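PDB 3K1T: glutamate--cysteine ligase GshA from Methylobacillus flagellatus KT, which probably acts as a glutamate–cysteine ligase, joining glutamate to cysteine in the first step of glutathione synthesis. Local coordinates for residues 360-365 / 376-381; 3-8 / 335-340; 49-54 / 341-346; 56-61 / 329-334; 67-72 / 112-117. All coordinates share one frame; numbering follows the deposited sequence.

Contacts 1, 2 and 3 belong to one curled antiparallel sheet, and contact 4 sets a strand of that sheet against the loop that leads into it. Contacts 1 and 2 lie at the surface and rest chiefly on backbone hydrogen bonds, with waters and exposed side chains at their margins. Contacts 3 and 4, whose centres are about 7 Å apart, are buried; here acidic and basic side chains pair in salt bridges, and hydrophobic side chains pack beside them. Contact 5 is partly buried and stands apart, tying a glycine-containing loop to a helix through one asparagine. Packing of Val360 on Ala340 joins contact 1 to contact 2, and His361–Glu343 joins it to contact 3.

Contact 1 of 5, residues 360-365 / 376-381; sequences VHTSRG and HFEPLT
Val360 and Glu378 form a hydrogen-bonded pair of an antiparallel beta arrangement, in which strands 352-361 and 377-381, consecutive in the chain, are joined by a long loop. Their backbones exchange two bonds, Val360 N to Glu378 O (3.0 Å) and Glu378 N to Val360 O (2.9 Å). The same Val360 O is touched by Phe377 CA at 3.1 Å, a CA-H...O contact usual beside such a pair. Beta-branched Val360 suits an extended strand, and its CG2 rests on Leu380 CB at 3.8 Å to close the compact end.

On the opposite face, His361 and Phe377 stand as a non-hydrogen-bonded pair. The imidazole of His361 turns away to Glu368 and Glu343, while the ring of Phe377 leads off to a cation-pi contact with Arg359.

The pairing frays toward the loop, where Thr362, His376 and Glu378 are all exposed. The two branches of Thr362 divide the work: CG2 lies over the start of strand 377-381, and OG1, at chi1 55°, meets His376 CB, the two side chains crossing nearly at right angles. Thr362 N still donates to His376 O, almost straight at 173°. That carbonyl also accepts a hydrogen bond from water 1 at 2.8 Å, and the water oxygen accepts from Ser363 N.

Contact 2 of 5, residues 3-8 / 335-340; sequences MVPHLT and EHLKDA
His6 and His336 hold the two backbones together through a reciprocal pair of hydrogen bonds, His6 N to His336 O (2.9 Å) and His336 N to His6 O (3.0 Å). Next to them the strand geometry brings Pro5 CA to His336 O at 3.1 Å, a CA-H...O contact.

The hydrophobic contacts lie at the two ends. Leu337 places CG opposite its own backbone N (chi1 -173°), and CD1 thereby reaches Val4 C at 3.6 Å and lies near Pro5 CD. Selenomethionine Met3 adds its CG to this patch, less certainly, since it has a second conformer. At the other end Leu7 CD2 lies against Glu335 CG at 3.8 Å, an aliphatic stem serving as a hydrophobic surface.

Polar side chains and water complete the seam. Thr8 crosses the His336 imidazole at about a right angle, and Thr8 OG1 and His336 ND1 both bond to Phe334 O. Glu335 OE1 pairs with Tyr358 and also accepts from water 3 at 2.7 Å, which gives a weaker bond to Pro5 O.

The short strand 6-7 thus lies along 335-337, which a type II' turn from Leu337 to Ala340, with Lys338 at positive phi, folds back onto 340-349. This is a tight antiparallel beta hairpin with the chain's N-terminal strand added to its flank.

Contact 3 of 5, residues 49-54 / 341-346; sequences DLRNAG and VAEPVI
Asp49 faces Val345 as a non-hydrogen-bonded antiparallel pair, and next to it Leu50 N donates to Pro344 O at 3.0 Å, in a curled antiparallel sheet whose two strand segments run 140° apart. The bond is not returned, because Pro344 has no N-H; its ring carbon CD comes to 3.4 Å from Leu50 O instead. Proline therefore suits a place where the strands begin to diverge.

On one side of the sheet Leu50 sets CB against Pro344 CG, and its CD1 meets Ile346 CG1 at 3.9 Å. Both Leu50 and Ile346 pack on helix 398-421, so branched hydrophobic side chains fit here.

The other side is charged. Asp49 lies alongside Val345, its OD1 between the two methyls (3.5 Å to CG1), and this oxygen is paired with Arg359. Asp49 OD2 bonds to a glycerol, probably from the crystallisation liquor.

Further along, Arg51 bridges the widening gap, its chain extended from CG to NE. The guanidinium takes the Glu343 carboxylate side-on, with the two planes 49° apart. NH2 reaches OE2 on its syn side at 2.9 Å; OE2 also receives His361 NE2. Arg51 NH1 goes to the carbonyls of Val331 and Leu370, which fixes the rotation of the group. NE, at 2.9 Å, comes down on Glu343 OE1 from 45° above the carboxylate plane.

Contact 4 of 5, residues 56-61 / 329-334; sequences KLAPVD and EGVYTF
Lys56 and Glu329 approach from opposite directions and meet in a buried salt bridge, Lys56 NZ to Glu329 OE2 at 2.8 Å. Each side chain sets out with CG anti to its backbone N (chi1 -166° for Lys56), and Lys56 then bends at its last torsion (chi4 130°) to bring NZ to OE2. The ammonium does not sit in the plane of the carboxylate but comes to OE2 from 37° above it. Neither end depends on the other alone. Lys56 NZ also donates to the carbonyls of Trp231 and Asn234, three bonds that match its three N-H groups, and it makes a cation-pi contact with the Trp231 indole. Glu329 OE1 accepts from Trp231 NE1 and Tyr236 N. A long flexible lysine and a matching glutamate suit this interior position, where the ammonium and OE1 each have further polar partners.

Beside the ion pair, Val331 points at the strand. Its CG2 lies 4.3 Å from Ala58 CB and an equal distance from Lys56 CE, while its CB faces Val60 CG1 at 4.5 Å. The fit is light rather than tight. Lys56, Ala58 and Val60 alternate along the chain, and so all look the same way; the small Ala58 lets Val331 approach between its larger neighbours.

Leu57 and Pro59 point to the other face, onto helix 398-421. Strand 57-63 pairs with 45-52, where Val60 and Asp61 both face Asp49 in a classic beta bulge. Across from it, segment 329-334 carries the chain from strand 324-329 of the four-stranded sheet toward strand 335-337 of the larger antiparallel one.

Contact 5 of 5, residues 67-72 / 112-117; sequences GGFNNL and LRNVHA. With SO4 (sulfate ion), chain B.
Asn114 swings CG opposite its backbone N (chi1 162°), and this turn takes its amide off the helix and into the loop, where OD1 accepts from Phe69 N at 2.9 Å. The donor lies in the carbonyl plane, on a lone pair. Asn70 takes chi1 58°, wedging its CG between its own N and carbonyl carbon, and its OD1 thus rests on Asn114 CB at 3.4 Å.

Asn114 OD1 also sits at the edge of the Phe69 ring, 3.3 Å from CD2, with amide and ring only 28° from coplanar. The other end of the amide, ND2, donates to Asn177 OD1, so both ends are held and the flip of the group is settled. Packing is close here: Asn114 CG is 3.1 Å from Gly67 O. Glycine suits the next position, Gly68, where a CB would be crowded by Asn71 ND2.

Three residues further along the helix, Ala117 CB meets Asn70 N at 3.6 Å and lies against Phe69 CB. A small residue allows the loop to lie close to the helix, while the Phe69 ring continues to Leu118 and Ile121 and meets Tyr347 edge-to-face.

Gly67 N donates to sulfate O4 at 2.8 Å, and Ser47, Asn63 and Arg359 also bind this ion, which probably came from the crystallisation liquor. A helix asparagine tethering a glycine-containing loop, whose backbone N-H turns to an anion, is consistent with the edge of an anion-binding pocket.

Contact 1 of 5, residues 360-365 / 376-381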
# COMPACT_ATOMS: atom_id res chain seq x y z
N VAL A 360 -9.64 8.46 23.89
CA VAL A 360 -10.37 7.97 25.04
C VAL A 360 -10.33 9.10 26.06
O VAL A 360 -9.26 9.45 26.59
CB VAL A 360 -9.78 6.63 25.58
CG1 VAL A 360 -10.57 6.11 26.86
CG2 VAL A 360 -9.74 5.53 24.50
N HIS A 361 -11.48 9.71 26.29
CA HIS A 361 -11.59 10.88 27.17
C HIS A 361 -11.05 10.60 28.57
O HIS A 361 -11.35 9.56 29.18
CB HIS A 361 -13.06 11.34 27.33
CG HIS A 361 -13.67 11.91 26.09
ND1 HIS A 361 -14.66 12.87 26.14
CD2 HIS A 361 -13.51 11.60 24.78
CE1 HIS A 361 -15.08 13.12 24.92
NE2 HIS A 361 -14.37 12.40 24.07
N THR A 362 -10.24 11.53 29.09
CA THR A 362 -9.77 11.45 30.48
C THR A 362 -10.82 11.98 31.46
O THR A 362 -10.86 11.54 32.58
CB THR A 362 -8.43 12.19 30.69
OG1 THR A 362 -8.58 13.52 30.25
CG2 THR A 362 -7.31 11.55 29.88
N SER A 363 -11.64 12.94 31.07
CA SER A 363 -12.75 13.38 31.90
C SER A 363 -13.84 12.32 31.96
O SER A 363 -13.94 11.45 31.08
CB SER A 363 -13.36 14.67 31.36
OG SER A 363 -12.42 15.74 31.43
N ARG A 364 -14.66 12.41 33.01
CA ARG A 364 -15.73 11.42 33.27
C ARG A 364 -17.18 11.85 33.56
O ARG A 364 -17.91 11.05 34.13
CB ARG A 364 -15.33 10.57 34.46
CG ARG A 364 -14.15 9.68 34.23
CD ARG A 364 -14.56 8.54 33.38
NE ARG A 364 -13.45 7.63 33.29
CZ ARG A 364 -12.47 7.78 32.43
NH1 ARG A 364 -12.49 8.76 31.56
NH2 ARG A 364 -11.50 6.92 32.45
N GLY A 365 -17.64 13.05 33.19
CA GLY A 365 -19.06 13.43 33.44
C GLY A 365 -20.11 12.89 32.47
O GLY A 365 -19.76 12.34 31.42
N HIS A 376 -7.46 16.41 26.33
CA HIS A 376 -7.77 15.54 27.46
C HIS A 376 -8.24 14.15 27.01
O HIS A 376 -9.43 13.78 27.11
CB HIS A 376 -8.80 16.23 28.36
CG HIS A 376 -8.33 17.56 28.86
ND1 HIS A 376 -8.73 18.75 28.29
CD2 HIS A 376 -7.42 17.88 29.81
CE1 HIS A 376 -8.12 19.75 28.91
NE2 HIS A 376 -7.33 19.25 29.84
N PHE A 377 -7.28 13.37 26.53
CA PHE A 377 -7.54 12.02 26.07
C PHE A 377 -6.26 11.21 26.14
O PHE A 377 -5.16 11.77 26.16
CB PHE A 377 -8.10 12.03 24.63
CG PHE A 377 -7.07 12.35 23.57
CD1 PHE A 377 -6.26 11.35 23.04
CD2 PHE A 377 -6.89 13.66 23.15
CE1 PHE A 377 -5.29 11.65 22.08
CE2 PHE A 377 -5.91 13.96 22.18
CZ PHE A 377 -5.12 12.95 21.67
N GLU A 378 -6.41 9.90 26.22
CA GLU A 378 -5.33 8.97 25.98
C GLU A 378 -5.66 8.18 24.69
O GLU A 378 -6.81 7.79 24.49
CB GLU A 378 -5.22 8.02 27.13
CG GLU A 378 -4.78 8.78 28.42
CD GLU A 378 -4.74 7.89 29.64
OE1 GLU A 378 -5.05 6.67 29.53
OE2 GLU A 378 -4.40 8.44 30.73
N PRO A 379 -4.65 7.92 23.84
CA PRO A 379 -4.91 7.18 22.58
C PRO A 379 -5.08 5.69 22.83
O PRO A 379 -4.47 5.15 23.73
CB PRO A 379 -3.65 7.44 21.74
CG PRO A 379 -2.53 7.68 22.79
CD PRO A 379 -3.24 8.37 23.97
N LEU A 380 -5.90 5.03 22.02
CA LEU A 380 -6.07 3.59 22.05
C LEU A 380 -6.04 3.13 20.62
O LEU A 380 -6.90 3.51 19.83
CB LEU A 380 -7.41 3.21 22.66
CG LEU A 380 -7.71 1.71 22.68
CD1 LEU A 380 -6.82 0.97 23.70
CD2 LEU A 380 -9.22 1.55 22.97
N THR A 381 -5.05 2.34 20.25
CA THR A 381 -4.85 2.04 18.84
C THR A 381 -5.94 1.10 18.31
O THR A 381 -6.54 0.32 19.05
CB THR A 381 -3.40 1.51 18.57
OG1 THR A 381 -3.06 1.73 17.19
CG2 THR A 381 -3.30 0.02 18.91
O HOH W 1 -11.86 14.26 28.31

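Contact 2 of 5, residues 3-8 / 335-340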
# COMPACT_ATOMS: atom_id res chain seq x y z
N MSE A 3 -9.65 -5.47 25.06
CA MSE A 3 -10.92 -4.71 25.21
C MSE A 3 -10.96 -3.56 24.20
O MSE A 3 -9.96 -2.82 24.04
CB MSE A 3 -11.09 -4.14 26.64
CG MSE A 3 -12.43 -3.42 26.90
SE MSE A 3 -12.71 -2.45 28.62
CE MSE A 3 -12.23 -3.85 29.88
N VAL A 4 -12.10 -3.37 23.54
CA VAL A 4 -12.31 -2.27 22.58
C VAL A 4 -13.55 -1.47 22.96
O VAL A 4 -14.39 -1.95 23.76
CB VAL A 4 -12.45 -2.80 21.11
CG1 VAL A 4 -11.17 -3.60 20.70
CG2 VAL A 4 -13.70 -3.71 20.96
N PRO A 5 -13.72 -0.26 22.39
CA PRO A 5 -14.93 0.50 22.70
C PRO A 5 -16.17 -0.19 22.16
O PRO A 5 -16.12 -0.81 21.11
CB PRO A 5 -14.70 1.84 21.98
CG PRO A 5 -13.17 1.96 21.94
CD PRO A 5 -12.76 0.55 21.60
N HIS A 6 -17.28 -0.04 22.89
CA HIS A 6 -18.60 -0.48 22.43
C HIS A 6 -19.60 0.65 22.58
O HIS A 6 -19.50 1.47 23.52
CB HIS A 6 -19.07 -1.70 23.24
CG HIS A 6 -18.20 -2.90 23.04
ND1 HIS A 6 -18.19 -3.62 21.86
CD2 HIS A 6 -17.21 -3.42 23.81
CE1 HIS A 6 -17.27 -4.56 21.94
NE2 HIS A 6 -16.67 -4.48 23.12
N LEU A 7 -20.58 0.70 21.69
CA LEU A 7 -21.69 1.63 21.83
C LEU A 7 -22.54 1.36 23.07
O LEU A 7 -22.85 0.21 23.39
CB LEU A 7 -22.59 1.57 20.58
CG LEU A 7 -22.06 2.11 19.27
CD1 LEU A 7 -22.99 1.72 18.09
CD2 LEU A 7 -21.90 3.64 19.34
N THR A 8 -22.97 2.42 23.72
CA THR A 8 -23.82 2.30 24.90
C THR A 8 -25.25 2.72 24.56
O THR A 8 -26.02 3.17 25.41
CB THR A 8 -23.27 3.19 26.06
OG1 THR A 8 -23.20 4.55 25.62
CG2 THR A 8 -21.91 2.74 26.50
N GLU A 335 -19.68 5.75 21.79
CA GLU A 335 -18.68 4.71 22.00
C GLU A 335 -18.01 4.92 23.36
O GLU A 335 -17.68 6.06 23.72
CB GLU A 335 -17.65 4.72 20.88
CG GLU A 335 -18.23 4.45 19.51
CD GLU A 335 -17.13 4.16 18.46
OE1 GLU A 335 -16.54 3.06 18.50
OE2 GLU A 335 -16.84 5.06 17.64
N HIS A 336 -17.85 3.85 24.13
CA HIS A 336 -17.20 3.90 25.41
C HIS A 336 -16.21 2.74 25.55
O HIS A 336 -16.50 1.59 25.18
CB HIS A 336 -18.20 3.73 26.55
CG HIS A 336 -19.04 4.93 26.84
ND1 HIS A 336 -20.06 5.35 26.00
CD2 HIS A 336 -19.04 5.78 27.89
CE1 HIS A 336 -20.65 6.40 26.54
NE2 HIS A 336 -20.04 6.70 27.68
N LEU A 337 -15.07 3.04 26.17
CA LEU A 337 -14.17 2.02 26.69
C LEU A 337 -14.43 1.97 28.18
O LEU A 337 -13.96 2.82 28.95
CB LEU A 337 -12.70 2.37 26.38
CG LEU A 337 -11.68 1.27 26.74
CD1 LEU A 337 -11.75 0.13 25.69
CD2 LEU A 337 -10.24 1.92 26.84
N LYS A 338 -15.22 0.99 28.59
CA LYS A 338 -15.72 0.88 29.94
C LYS A 338 -16.42 2.18 30.30
O LYS A 338 -17.35 2.54 29.63
CB LYS A 338 -14.61 0.47 30.92
CG LYS A 338 -15.16 -0.09 32.23
CD LYS A 338 -14.11 -0.81 33.06
CE LYS A 338 -14.71 -1.23 34.40
NZ LYS A 338 -13.73 -2.00 35.21
N ASP A 339 -15.94 2.92 31.29
CA ASP A 339 -16.61 4.17 31.68
C ASP A 339 -16.19 5.41 30.87
O ASP A 339 -16.78 6.46 31.05
CB ASP A 339 -16.35 4.44 33.15
CG ASP A 339 -14.87 4.40 33.50
OD1 ASP A 339 -14.17 3.45 33.07
OD2 ASP A 339 -14.42 5.34 34.18
N ALA A 340 -15.19 5.28 30.01
CA ALA A 340 -14.65 6.44 29.29
C ALA A 340 -15.27 6.57 27.91
O ALA A 340 -15.26 5.60 27.14
CB ALA A 340 -13.10 6.32 29.16
O HOH W 2 -15.39 -1.64 26.40
O HOH W 3 -18.01 1.11 19.61

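Contact 3 of 5, residues 49-54 / 341-346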
# COMPACT_ATOMS: atom_id res chain seq x y z
N ASP A 49 -11.34 13.04 12.28
CA ASP A 49 -12.06 12.67 13.49
C ASP A 49 -13.52 12.40 13.13
O ASP A 49 -14.17 13.25 12.49
CB ASP A 49 -12.10 13.82 14.50
CG ASP A 49 -10.73 14.17 15.10
OD1 ASP A 49 -9.70 13.60 14.70
OD2 ASP A 49 -10.69 15.06 16.01
N LEU A 50 -14.04 11.24 13.55
CA LEU A 50 -15.44 10.91 13.38
C LEU A 50 -16.15 10.79 14.73
O LEU A 50 -15.51 10.56 15.76
CB LEU A 50 -15.59 9.56 12.67
CG LEU A 50 -14.87 9.35 11.33
CD1 LEU A 50 -15.10 7.86 10.87
CD2 LEU A 50 -15.36 10.37 10.28
N ARG A 51 -17.47 10.93 14.69
CA ARG A 51 -18.35 10.55 15.80
C ARG A 51 -19.46 9.62 15.32
O ARG A 51 -20.14 9.89 14.33
CB ARG A 51 -18.91 11.75 16.54
CG ARG A 51 -17.84 12.44 17.40
CD ARG A 51 -18.48 13.48 18.31
NE ARG A 51 -17.58 13.80 19.40
CZ ARG A 51 -17.91 14.56 20.43
NH1 ARG A 51 -19.10 15.11 20.50
NH2 ARG A 51 -17.01 14.77 21.41
N ASN A 52 -19.58 8.51 16.05
CA ASN A 52 -20.63 7.51 15.83
C ASN A 52 -21.69 7.71 16.94
O ASN A 52 -21.45 7.41 18.11
CB ASN A 52 -19.99 6.13 15.90
CG ASN A 52 -20.96 5.02 15.57
OD1 ASN A 52 -22.16 5.25 15.50
ND2 ASN A 52 -20.45 3.81 15.40
N ALA A 53 -22.83 8.24 16.54
CA ALA A 53 -23.95 8.55 17.43
C ALA A 53 -24.98 7.42 17.40
O ALA A 53 -26.03 7.51 18.07
CB ALA A 53 -24.60 9.87 16.96
N GLY A 54 -24.74 6.38 16.60
CA GLY A 54 -25.76 5.33 16.38
C GLY A 54 -26.85 5.75 15.41
O GLY A 54 -27.28 4.97 14.55
N VAL A 341 -15.70 7.77 27.54
CA VAL A 341 -16.13 8.06 26.17
C VAL A 341 -14.92 7.95 25.21
O VAL A 341 -13.78 8.33 25.56
CB VAL A 341 -16.75 9.43 26.08
CG1 VAL A 341 -17.00 9.84 24.60
CG2 VAL A 341 -18.05 9.44 26.92
N ALA A 342 -15.15 7.39 24.04
CA ALA A 342 -14.11 7.23 23.02
C ALA A 342 -14.63 7.76 21.70
O ALA A 342 -15.83 7.71 21.44
CB ALA A 342 -13.73 5.76 22.89
N GLU A 343 -13.72 8.27 20.84
CA GLU A 343 -14.09 8.69 19.51
C GLU A 343 -12.92 8.49 18.55
O GLU A 343 -11.78 8.76 18.90
CB GLU A 343 -14.62 10.13 19.47
CG GLU A 343 -13.74 11.22 20.11
CD GLU A 343 -14.50 12.51 20.30
OE1 GLU A 343 -14.77 13.15 19.25
OE2 GLU A 343 -14.85 12.86 21.46
N PRO A 344 -13.20 7.99 17.33
CA PRO A 344 -12.11 7.56 16.45
C PRO A 344 -11.51 8.65 15.57
O PRO A 344 -12.18 9.63 15.18
CB PRO A 344 -12.79 6.51 15.54
CG PRO A 344 -14.20 7.03 15.46
CD PRO A 344 -14.50 7.49 16.87
N VAL A 345 -10.23 8.44 15.26
CA VAL A 345 -9.43 9.26 14.35
C VAL A 345 -8.87 8.34 13.25
O VAL A 345 -8.18 7.37 13.59
CB VAL A 345 -8.23 9.88 15.09
CG1 VAL A 345 -7.48 10.88 14.18
CG2 VAL A 345 -8.65 10.53 16.41
N ILE A 346 -9.15 8.63 11.99
CA ILE A 346 -8.76 7.81 10.87
C ILE A 346 -7.60 8.50 10.13
O ILE A 346 -7.72 9.67 9.75
CB ILE A 346 -9.95 7.60 9.87
CG1 ILE A 346 -11.24 7.13 10.57
CG2 ILE A 346 -9.50 6.67 8.69
CD1 ILE A 346 -11.10 6.02 11.43
O HOH W 4 -13.91 12.44 16.85

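Contact 4 of 5, residues 56-61 / 329-334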
# COMPACT_ATOMS: atom_id res chain seq x y z
N LYS A 56 -26.29 8.49 13.49
CA LYS A 56 -25.51 9.34 12.59
C LYS A 56 -24.05 8.91 12.67
O LYS A 56 -23.58 8.50 13.73
CB LYS A 56 -25.61 10.82 13.12
CG LYS A 56 -25.17 11.79 12.19
CD LYS A 56 -25.64 13.17 12.52
CE LYS A 56 -25.19 14.10 11.45
NZ LYS A 56 -26.35 14.92 10.96
N LEU A 57 -23.31 9.03 11.57
CA LEU A 57 -21.87 8.80 11.54
C LEU A 57 -21.23 9.93 10.69
O LEU A 57 -21.41 9.95 9.49
CB LEU A 57 -21.52 7.42 10.97
CG LEU A 57 -20.03 7.12 10.85
CD1 LEU A 57 -19.29 7.09 12.23
CD2 LEU A 57 -19.84 5.78 10.05
N ALA A 58 -20.54 10.86 11.34
CA ALA A 58 -20.15 12.10 10.69
C ALA A 58 -18.74 12.52 11.06
O ALA A 58 -18.26 12.28 12.18
CB ALA A 58 -21.19 13.27 11.00
N PRO A 59 -18.04 13.13 10.10
CA PRO A 59 -16.76 13.73 10.43
C PRO A 59 -16.93 15.06 11.15
O PRO A 59 -17.83 15.86 10.81
CB PRO A 59 -16.11 13.92 9.05
CG PRO A 59 -17.28 14.20 8.14
CD PRO A 59 -18.44 13.39 8.70
N VAL A 60 -16.07 15.29 12.14
CA VAL A 60 -16.12 16.51 12.94
C VAL A 60 -14.83 17.33 12.92
O VAL A 60 -14.82 18.44 13.49
CB VAL A 60 -16.52 16.23 14.39
CG1 VAL A 60 -17.95 15.62 14.44
CG2 VAL A 60 -15.46 15.32 15.09
N ASP A 61 -13.76 16.81 12.32
CA ASP A 61 -12.51 17.57 12.11
C ASP A 61 -11.66 16.88 11.04
O ASP A 61 -11.57 15.62 11.00
CB ASP A 61 -11.68 17.62 13.41
CG ASP A 61 -10.34 18.39 13.24
OD1 ASP A 61 -10.45 19.62 13.31
OD2 ASP A 61 -9.23 17.76 13.04
N GLU A 329 -24.33 21.77 13.86
CA GLU A 329 -24.98 20.69 14.58
C GLU A 329 -23.93 19.84 15.31
O GLU A 329 -22.98 19.36 14.68
CB GLU A 329 -25.76 19.82 13.59
CG GLU A 329 -26.21 18.44 14.14
CD GLU A 329 -26.81 17.54 13.08
OE1 GLU A 329 -27.22 18.04 11.99
OE2 GLU A 329 -26.90 16.31 13.36
N GLY A 330 -24.08 19.71 16.61
CA GLY A 330 -23.22 18.84 17.41
C GLY A 330 -23.61 17.38 17.19
O GLY A 330 -24.80 17.10 17.02
N VAL A 331 -22.62 16.49 17.16
CA VAL A 331 -22.86 15.04 16.95
C VAL A 331 -22.39 14.34 18.21
O VAL A 331 -21.33 14.64 18.73
CB VAL A 331 -22.08 14.53 15.73
CG1 VAL A 331 -22.38 13.00 15.48
CG2 VAL A 331 -22.45 15.39 14.48
N TYR A 332 -23.21 13.44 18.73
CA TYR A 332 -22.87 12.66 19.92
C TYR A 332 -21.93 11.54 19.55
O TYR A 332 -21.97 11.03 18.41
CB TYR A 332 -24.13 12.06 20.56
CG TYR A 332 -24.94 13.08 21.31
CD1 TYR A 332 -24.67 13.35 22.64
CD2 TYR A 332 -25.98 13.77 20.69
CE1 TYR A 332 -25.39 14.31 23.35
CE2 TYR A 332 -26.71 14.74 21.38
CZ TYR A 332 -26.40 15.01 22.71
OH TYR A 332 -27.13 15.96 23.42
N THR A 333 -21.06 11.16 20.49
CA THR A 333 -20.42 9.86 20.41
C THR A 333 -20.90 9.00 21.57
O THR A 333 -20.82 9.43 22.73
CB THR A 333 -18.88 9.88 20.42
OG1 THR A 333 -18.38 8.52 20.62
CG2 THR A 333 -18.31 10.84 21.53
N PHE A 334 -21.39 7.79 21.28
CA PHE A 334 -21.79 6.86 22.33
C PHE A 334 -20.83 5.69 22.46
O PHE A 334 -21.10 4.75 23.20
CB PHE A 334 -23.23 6.37 22.12
CG PHE A 334 -24.23 7.48 22.16
CD1 PHE A 334 -24.39 8.22 23.30
CD2 PHE A 334 -24.91 7.84 21.03
CE1 PHE A 334 -25.29 9.29 23.34
CE2 PHE A 334 -25.81 8.90 21.06
CZ PHE A 334 -26.00 9.62 22.22

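Contact 5 of 5, residues 67-72 / 112-117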
# COMPACT_ATOMS: atom_id res chain seq x y z
N GLY A 67 -0.73 14.83 13.79
CA GLY A 67 0.31 14.83 14.80
C GLY A 67 0.32 13.68 15.78
O GLY A 67 0.87 13.80 16.86
N GLY A 68 -0.31 12.56 15.40
CA GLY A 68 -0.41 11.41 16.27
C GLY A 68 0.10 10.12 15.60
O GLY A 68 -0.40 9.03 15.86
N PHE A 69 1.13 10.24 14.77
CA PHE A 69 1.73 9.05 14.11
C PHE A 69 2.28 8.01 15.07
O PHE A 69 2.37 6.83 14.73
CB PHE A 69 2.80 9.47 13.07
CG PHE A 69 2.20 9.97 11.79
CD1 PHE A 69 1.82 9.07 10.81
CD2 PHE A 69 1.99 11.32 11.59
CE1 PHE A 69 1.22 9.54 9.62
CE2 PHE A 69 1.40 11.79 10.43
CZ PHE A 69 0.99 10.90 9.44
N ASN A 70 2.65 8.43 16.27
CA ASN A 70 3.15 7.51 17.27
C ASN A 70 2.04 6.62 17.88
O ASN A 70 2.35 5.69 18.59
CB ASN A 70 3.82 8.29 18.38
CG ASN A 70 2.90 9.32 19.06
OD1 ASN A 70 2.39 10.22 18.41
ND2 ASN A 70 2.73 9.19 20.39
N ASN A 71 0.78 6.95 17.60
CA ASN A 71 -0.37 6.21 18.13
C ASN A 71 -0.86 5.12 17.22
O ASN A 71 -1.80 4.40 17.57
CB ASN A 71 -1.55 7.16 18.40
CG ASN A 71 -1.22 8.28 19.38
OD1 ASN A 71 -0.44 8.10 20.30
ND2 ASN A 71 -1.90 9.43 19.22
N LEU A 72 -0.28 5.03 16.02
CA LEU A 72 -0.66 4.03 15.05
C LEU A 72 -0.18 2.66 15.47
O LEU A 72 0.83 2.50 16.16
CB LEU A 72 -0.12 4.38 13.64
CG LEU A 72 -0.66 5.69 13.05
CD1 LEU A 72 -0.04 5.96 11.68
CD2 LEU A 72 -2.23 5.74 12.94
N LEU A 112 6.81 15.11 20.24
CA LEU A 112 8.14 14.66 19.81
C LEU A 112 8.14 13.18 19.40
O LEU A 112 8.81 12.80 18.44
CB LEU A 112 9.17 14.91 20.89
CG LEU A 112 9.35 16.39 21.29
CD1 LEU A 112 10.36 16.50 22.48
CD2 LEU A 112 9.75 17.26 20.09
N ARG A 113 7.39 12.34 20.10
CA ARG A 113 7.23 10.95 19.66
C ARG A 113 6.55 10.83 18.31
O ARG A 113 6.93 9.96 17.50
CB ARG A 113 6.46 10.13 20.70
CG ARG A 113 7.23 9.99 22.00
CD ARG A 113 6.41 9.34 23.08
NE ARG A 113 7.24 9.27 24.28
CZ ARG A 113 6.82 8.86 25.48
NH1 ARG A 113 5.56 8.45 25.65
NH2 ARG A 113 7.69 8.85 26.49
N ASN A 114 5.56 11.69 18.06
CA ASN A 114 4.97 11.78 16.72
C ASN A 114 6.01 12.11 15.66
O ASN A 114 6.06 11.49 14.59
CB ASN A 114 3.87 12.82 16.70
CG ASN A 114 3.51 13.27 15.32
OD1 ASN A 114 2.85 12.53 14.55
ND2 ASN A 114 3.95 14.52 14.97
N VAL A 115 6.83 13.12 15.93
CA VAL A 115 7.89 13.48 14.99
C VAL A 115 8.82 12.33 14.67
O VAL A 115 9.09 12.09 13.49
CB VAL A 115 8.67 14.72 15.42
CG1 VAL A 115 9.83 15.02 14.38
CG2 VAL A 115 7.67 15.91 15.52
N HIS A 116 9.26 11.61 15.69
CA HIS A 116 10.09 10.43 15.49
C HIS A 116 9.41 9.35 14.63
O HIS A 116 10.01 8.82 13.69
CB HIS A 116 10.52 9.83 16.81
CG HIS A 116 11.25 8.53 16.66
ND1 HIS A 116 12.61 8.46 16.49
CD2 HIS A 116 10.80 7.25 16.67
CE1 HIS A 116 12.97 7.20 16.36
NE2 HIS A 116 11.89 6.44 16.46
N ALA A 117 8.15 9.05 14.95
CA ALA A 117 7.35 8.03 14.21
C ALA A 117 7.13 8.42 12.76
O ALA A 117 7.28 7.58 11.86
CB ALA A 117 5.98 7.82 14.92
S SO4 B . -4.38 14.51 14.91
O1 SO4 B . -4.65 13.76 16.11
O2 SO4 B . -4.23 13.44 13.98
O3 SO4 B . -5.49 15.35 14.53
O4 SO4 B . -3.14 15.30 15.05